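Local atomic coordinates of vacuolar protein sorting-associated protein 53 (Saccharomyces cerevisiae, PDB entry 3NS4), a protein that takes part in retrograde transport from endosomes to the late Golgi as a subunit of the GARP tethering complex and is represented here by its C-terminal helical domain. Residues L125-Y139 with S149-I161. The protein carries 2 engineered substitutions. Sequence-based numbering, arbitrary orientation.
Sequences LMAPLDSADDYYETY and SAVWSFVLALKGI
Tyr135 and Tyr139, one turn apart on helix 132-142, both carry CG anti to the backbone N (chi1 178° and -180°), sending their rings out to Lys159 and Trp152 of helix 149-159. Trp152, turned the same way, presents its indole edge to the face of Tyr139: CD1 stands over the ring centre, 3.4 Å from Tyr139 CZ, in a T-shaped pair with planes at 63°. Tyr135 is a knob in a hole made by Trp152, Val155, Leu156 and Lys159; Leu129 CD2 lies over one face of its ring. A tyrosine suits this buried place because Tyr135 OH is hydrogen-bonded to a water oxygen at 2.6 Å, which donates to Trp152 O.

Lys159 bends at its last two torsions, laying CE 3.4 Å from Tyr135 CE1 and carrying the ammonium group to the end of helix 102-125 and the loop beyond. Its NZ donates to Leu125 O (2.7 Å), from above the carbonyl plane, and to Ala127 O, in plane on a lone pair. A lysine serves as apolar stem and as donor; a leucine in its place would probably leave both carbonyls without this mate.

Leu125 CD2 packs on Leu158 CB (4.0 Å), and both side chains also touch helix 20-47. The contact thus joins helices 102-125, 132-142 and 149-159 of the bundle, and helix 165-178 packs on it with Trp172 edge-to-face on Trp152 and Met171 against Tyr135.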
loop_
_atom_site.group_PDB
_atom_site.type_symbol
_atom_site.label_atom_id
_atom_site.label_comp_id
_atom_site.label_asym_id
_atom_site.label_seq_id
_atom_site.Cartn_x
_atom_site.Cartn_y
_atom_site.Cartn_z
ATOM N N LEU A 125 3.667 7.512 -1.511
ATOM C CA LEU A 125 4.982 7.327 -2.150
ATOM C C LEU A 125 5.545 8.628 -2.760
ATOM O O LEU A 125 6.785 8.807 -2.845
ATOM C CB LEU A 125 4.942 6.253 -3.230
ATOM C CG LEU A 125 4.627 4.865 -2.680
ATOM C CD1 LEU A 125 4.303 3.904 -3.799
ATOM C CD2 LEU A 125 5.761 4.335 -1.811
HETATM N N MSE A 126 4.649 9.537 -3.164
HETATM C CA MSE A 126 5.097 10.762 -3.805
HETATM C C MSE A 126 5.399 11.878 -2.845
HETATM O O MSE A 126 5.786 12.963 -3.260
HETATM C CB MSE A 126 4.069 11.266 -4.779
HETATM C CG MSE A 126 3.660 10.283 -5.829
HETATM SE SE MSE A 126 2.405 11.169 -7.066
HETATM C CE MSE A 126 0.992 11.724 -5.783
ATOM N N ALA A 127 5.225 11.638 -1.563
ATOM C CA ALA A 127 5.505 12.697 -0.601
ATOM C C ALA A 127 6.987 13.038 -0.513
ATOM O O ALA A 127 7.852 12.160 -0.590
ATOM C CB ALA A 127 4.985 12.317 0.753
ATOM N N PRO A 128 7.304 14.321 -0.380
ATOM C CA PRO A 128 8.735 14.621 -0.213
ATOM C C PRO A 128 9.240 14.266 1.203
ATOM O O PRO A 128 8.429 14.158 2.164
ATOM C CB PRO A 128 8.815 16.133 -0.442
ATOM C CG PRO A 128 7.413 16.642 -0.215
ATOM C CD PRO A 128 6.468 15.529 -0.538
ATOM N N LEU A 129 10.561 14.075 1.323
ATOM C CA LEU A 129 11.209 13.778 2.619
ATOM C C LEU A 129 12.139 14.913 3.043
ATOM O O LEU A 129 13.273 14.665 3.454
ATOM C CB LEU A 129 12.015 12.496 2.525
ATOM C CG LEU A 129 11.174 11.258 2.328
ATOM C CD1 LEU A 129 12.111 10.172 1.889
ATOM C CD2 LEU A 129 10.409 10.906 3.601
ATOM N N ASP A 130 11.663 16.152 2.929
ATOM C CA ASP A 130 12.474 17.320 3.246
ATOM C C ASP A 130 12.451 17.636 4.725
ATOM O O ASP A 130 13.487 18.001 5.308
ATOM C CB ASP A 130 12.057 18.510 2.389
ATOM C CG ASP A 130 12.467 18.338 0.928
ATOM O OD1 ASP A 130 13.688 18.180 0.667
ATOM O OD2 ASP A 130 11.578 18.379 0.041
ATOM N N SER A 131 11.281 17.508 5.344
ATOM C CA SER A 131 11.224 17.681 6.786
ATOM C C SER A 131 10.534 16.498 7.444
ATOM O O SER A 131 9.514 16.016 6.972
ATOM C CB SER A 131 10.608 19.022 7.215
ATOM O OG SER A 131 9.201 19.008 7.162
ATOM N N ALA A 132 11.124 16.024 8.529
ATOM C CA ALA A 132 10.563 14.903 9.241
ATOM C C ALA A 132 9.141 15.199 9.714
ATOM O O ALA A 132 8.316 14.267 9.817
ATOM C CB ALA A 132 11.453 14.534 10.407
ATOM N N ASP A 133 8.869 16.488 9.965
ATOM C CA ASP A 133 7.581 16.967 10.492
ATOM C C ASP A 133 6.521 16.978 9.407
ATOM O O ASP A 133 5.405 16.483 9.617
ATOM C CB ASP A 133 7.691 18.382 11.132
ATOM C CG ASP A 133 8.600 18.439 12.395
ATOM O OD1 ASP A 133 8.856 17.393 13.034
ATOM O OD2 ASP A 133 9.040 19.557 12.780
ATOM N N ASP A 134 6.855 17.548 8.250
ATOM C CA ASP A 134 5.876 17.609 7.161
ATOM C C ASP A 134 5.519 16.227 6.728
ATOM O O ASP A 134 4.369 15.974 6.346
ATOM C CB ASP A 134 6.344 18.433 5.950
ATOM C CG ASP A 134 6.159 19.943 6.144
ATOM O OD1 ASP A 134 5.464 20.374 7.103
ATOM O OD2 ASP A 134 6.704 20.704 5.316
ATOM N N TYR A 135 6.507 15.335 6.795
ATOM C CA TYR A 135 6.286 13.955 6.386
ATOM C C TYR A 135 5.374 13.258 7.352
ATOM O O TYR A 135 4.513 12.490 6.929
ATOM C CB TYR A 135 7.570 13.164 6.163
ATOM C CG TYR A 135 7.320 11.721 5.774
ATOM C CD1 TYR A 135 6.649 11.382 4.593
ATOM C CD2 TYR A 135 7.765 10.689 6.577
ATOM C CE1 TYR A 135 6.422 10.028 4.241
ATOM C CE2 TYR A 135 7.566 9.356 6.233
ATOM C CZ TYR A 135 6.903 9.032 5.078
ATOM O OH TYR A 135 6.723 7.700 4.816
ATOM N N TYR A 136 5.535 13.532 8.640
ATOM C CA TYR A 136 4.626 12.941 9.601
ATOM C C TYR A 136 3.185 13.401 9.317
ATOM O O TYR A 136 2.271 12.571 9.245
ATOM C CB TYR A 136 5.010 13.230 11.055
ATOM C CG TYR A 136 3.852 12.879 11.974
ATOM C CD1 TYR A 136 3.543 11.545 12.283
ATOM C CD2 TYR A 136 3.015 13.881 12.481
ATOM C CE1 TYR A 136 2.439 11.227 13.095
ATOM C CE2 TYR A 136 1.913 13.573 13.291
ATOM C CZ TYR A 136 1.627 12.246 13.595
ATOM O OH TYR A 136 0.526 11.955 14.393
ATOM N N GLU A 137 2.981 14.710 9.141
ATOM C CA GLU A 137 1.621 15.229 8.878
ATOM C C GLU A 137 0.921 14.453 7.791
ATOM O O GLU A 137 -0.247 14.070 7.946
ATOM C CB GLU A 137 1.592 16.728 8.537
ATOM C CG GLU A 137 2.013 17.624 9.691
ATOM C CD GLU A 137 1.183 17.400 10.981
ATOM O OE1 GLU A 137 0.004 16.981 10.912
ATOM O OE2 GLU A 137 1.716 17.648 12.083
ATOM N N THR A 138 1.646 14.183 6.713
ATOM C CA THR A 138 1.013 13.510 5.621
ATOM C C THR A 138 0.953 11.978 5.855
ATOM O O THR A 138 -0.031 11.325 5.452
ATOM C CB THR A 138 1.604 13.919 4.243
ATOM O OG1 THR A 138 2.694 13.073 3.929
ATOM C CG2 THR A 138 2.043 15.408 4.210
ATOM N N TYR A 139 1.961 11.405 6.522
ATOM C CA TYR A 139 1.929 9.963 6.805
ATOM C C TYR A 139 0.705 9.611 7.671
ATOM O O TYR A 139 -0.065 8.683 7.357
ATOM C CB TYR A 139 3.212 9.473 7.465
ATOM C CG TYR A 139 3.156 8.010 7.739
ATOM C CD1 TYR A 139 3.764 7.099 6.875
ATOM C CD2 TYR A 139 2.459 7.514 8.828
ATOM C CE1 TYR A 139 3.689 5.711 7.099
ATOM C CE2 TYR A 139 2.379 6.129 9.053
ATOM C CZ TYR A 139 2.998 5.245 8.171
ATOM O OH TYR A 139 2.922 3.907 8.392
ATOM N N SER A 149 4.729 0.526 13.417
ATOM C CA SER A 149 6.092 0.845 13.047
ATOM C C SER A 149 6.631 0.009 11.903
ATOM O O SER A 149 7.440 0.517 11.117
ATOM C CB SER A 149 7.008 0.716 14.249
ATOM O OG SER A 149 6.983 -0.614 14.701
ATOM N N ALA A 150 6.233 -1.260 11.800
ATOM C CA ALA A 150 6.700 -2.056 10.660
ATOM C C ALA A 150 6.140 -1.475 9.332
ATOM O O ALA A 150 6.880 -1.318 8.344
ATOM C CB ALA A 150 6.323 -3.500 10.814
ATOM N N VAL A 151 4.851 -1.125 9.325
ATOM C CA VAL A 151 4.222 -0.547 8.149
ATOM C C VAL A 151 4.950 0.750 7.810
ATOM O O VAL A 151 5.368 1.011 6.660
ATOM C CB VAL A 151 2.721 -0.290 8.422
ATOM C CG1 VAL A 151 2.105 0.652 7.414
ATOM C CG2 VAL A 151 1.955 -1.591 8.441
ATOM N N TRP A 152 5.158 1.548 8.836
ATOM C CA TRP A 152 5.813 2.807 8.630
ATOM C C TRP A 152 7.145 2.641 7.929
ATOM O O TRP A 152 7.517 3.418 7.039
ATOM C CB TRP A 152 6.026 3.431 9.972
ATOM C CG TRP A 152 6.584 4.754 9.883
ATOM C CD1 TRP A 152 5.911 5.922 9.700
ATOM C CD2 TRP A 152 7.960 5.083 10.012
ATOM N NE1 TRP A 152 6.805 6.987 9.708
ATOM C CE2 TRP A 152 8.068 6.495 9.901
ATOM C CE3 TRP A 152 9.121 4.321 10.217
ATOM C CZ2 TRP A 152 9.291 7.159 9.967
ATOM C CZ3 TRP A 152 10.343 4.981 10.302
ATOM C CH2 TRP A 152 10.415 6.392 10.172
ATOM N N SER A 153 7.827 1.577 8.309
ATOM C CA SER A 153 9.154 1.327 7.839
ATOM C C SER A 153 9.187 0.818 6.452
ATOM O O SER A 153 10.086 1.163 5.670
ATOM C CB SER A 153 9.780 0.304 8.752
ATOM O OG SER A 153 9.751 0.805 10.077
ATOM N N PHE A 154 8.223 -0.030 6.143
ATOM C CA PHE A 154 8.167 -0.600 4.822
ATOM C C PHE A 154 7.859 0.550 3.884
ATOM O O PHE A 154 8.557 0.750 2.878
ATOM C CB PHE A 154 7.140 -1.708 4.772
ATOM C CG PHE A 154 7.309 -2.614 3.609
ATOM C CD1 PHE A 154 8.514 -2.625 2.891
ATOM C CD2 PHE A 154 6.315 -3.556 3.283
ATOM C CE1 PHE A 154 8.701 -3.497 1.787
ATOM C CE2 PHE A 154 6.507 -4.441 2.182
ATOM C CZ PHE A 154 7.697 -4.407 1.431
ATOM N N VAL A 155 6.876 1.367 4.258
ATOM C CA VAL A 155 6.571 2.526 3.446
ATOM C C VAL A 155 7.833 3.343 3.177
ATOM O O VAL A 155 8.187 3.564 2.020
ATOM C CB VAL A 155 5.532 3.379 4.097
ATOM C CG1 VAL A 155 5.346 4.656 3.331
ATOM C CG2 VAL A 155 4.241 2.613 4.147
ATOM N N LEU A 156 8.529 3.756 4.234
ATOM C CA LEU A 156 9.737 4.570 4.062
ATOM C C LEU A 156 10.798 3.913 3.149
ATOM O O LEU A 156 11.424 4.565 2.295
ATOM C CB LEU A 156 10.347 4.904 5.430
ATOM C CG LEU A 156 11.501 5.913 5.423
ATOM C CD1 LEU A 156 11.038 7.258 4.835
ATOM C CD2 LEU A 156 12.033 6.084 6.832
ATOM N N ALA A 157 11.003 2.617 3.341
ATOM C CA ALA A 157 11.934 1.914 2.508
ATOM C C ALA A 157 11.413 1.981 1.075
ATOM O O ALA A 157 12.160 2.275 0.159
ATOM C CB ALA A 157 12.076 0.487 2.977
ATOM N N LEU A 158 10.115 1.759 0.886
ATOM C CA LEU A 158 9.555 1.782 -0.463
ATOM C C LEU A 158 9.761 3.141 -1.085
ATOM O O LEU A 158 10.012 3.221 -2.283
ATOM C CB LEU A 158 8.080 1.359 -0.504
ATOM C CG LEU A 158 7.956 -0.107 -0.135
ATOM C CD1 LEU A 158 6.561 -0.478 0.178
ATOM C CD2 LEU A 158 8.509 -0.936 -1.253
ATOM N N LYS A 159 9.668 4.195 -0.272
ATOM C CA LYS A 159 9.892 5.558 -0.740
ATOM C C LYS A 159 11.280 5.759 -1.362
ATOM O O LYS A 159 11.488 6.732 -2.095
ATOM C CB LYS A 159 9.665 6.561 0.366
ATOM C CG LYS A 159 8.247 6.971 0.529
ATOM C CD LYS A 159 8.256 8.152 1.484
ATOM C CE LYS A 159 7.309 9.211 1.047
ATOM N NZ LYS A 159 7.565 9.642 -0.370
ATOM N N GLY A 160 12.222 4.864 -1.062
ATOM C CA GLY A 160 13.530 4.892 -1.713
ATOM C C GLY A 160 14.715 5.359 -0.906
ATOM O O GLY A 160 15.842 5.379 -1.406
ATOM N N ILE A 161 14.455 5.740 0.347
ATOM C CA ILE A 161 15.461 6.249 1.305
ATOM C C ILE A 161 16.630 5.256 1.382
ATOM O O ILE A 161 16.421 4.050 1.310
ATOM C CB ILE A 161 14.789 6.416 2.684
ATOM C CG1 ILE A 161 15.557 7.318 3.579
ATOM C CG2 ILE A 161 14.646 5.091 3.428
ATOM C CD1 ILE A 161 15.061 7.189 5.004
HETATM O O HOH W 1 7.045 5.982 6.804
#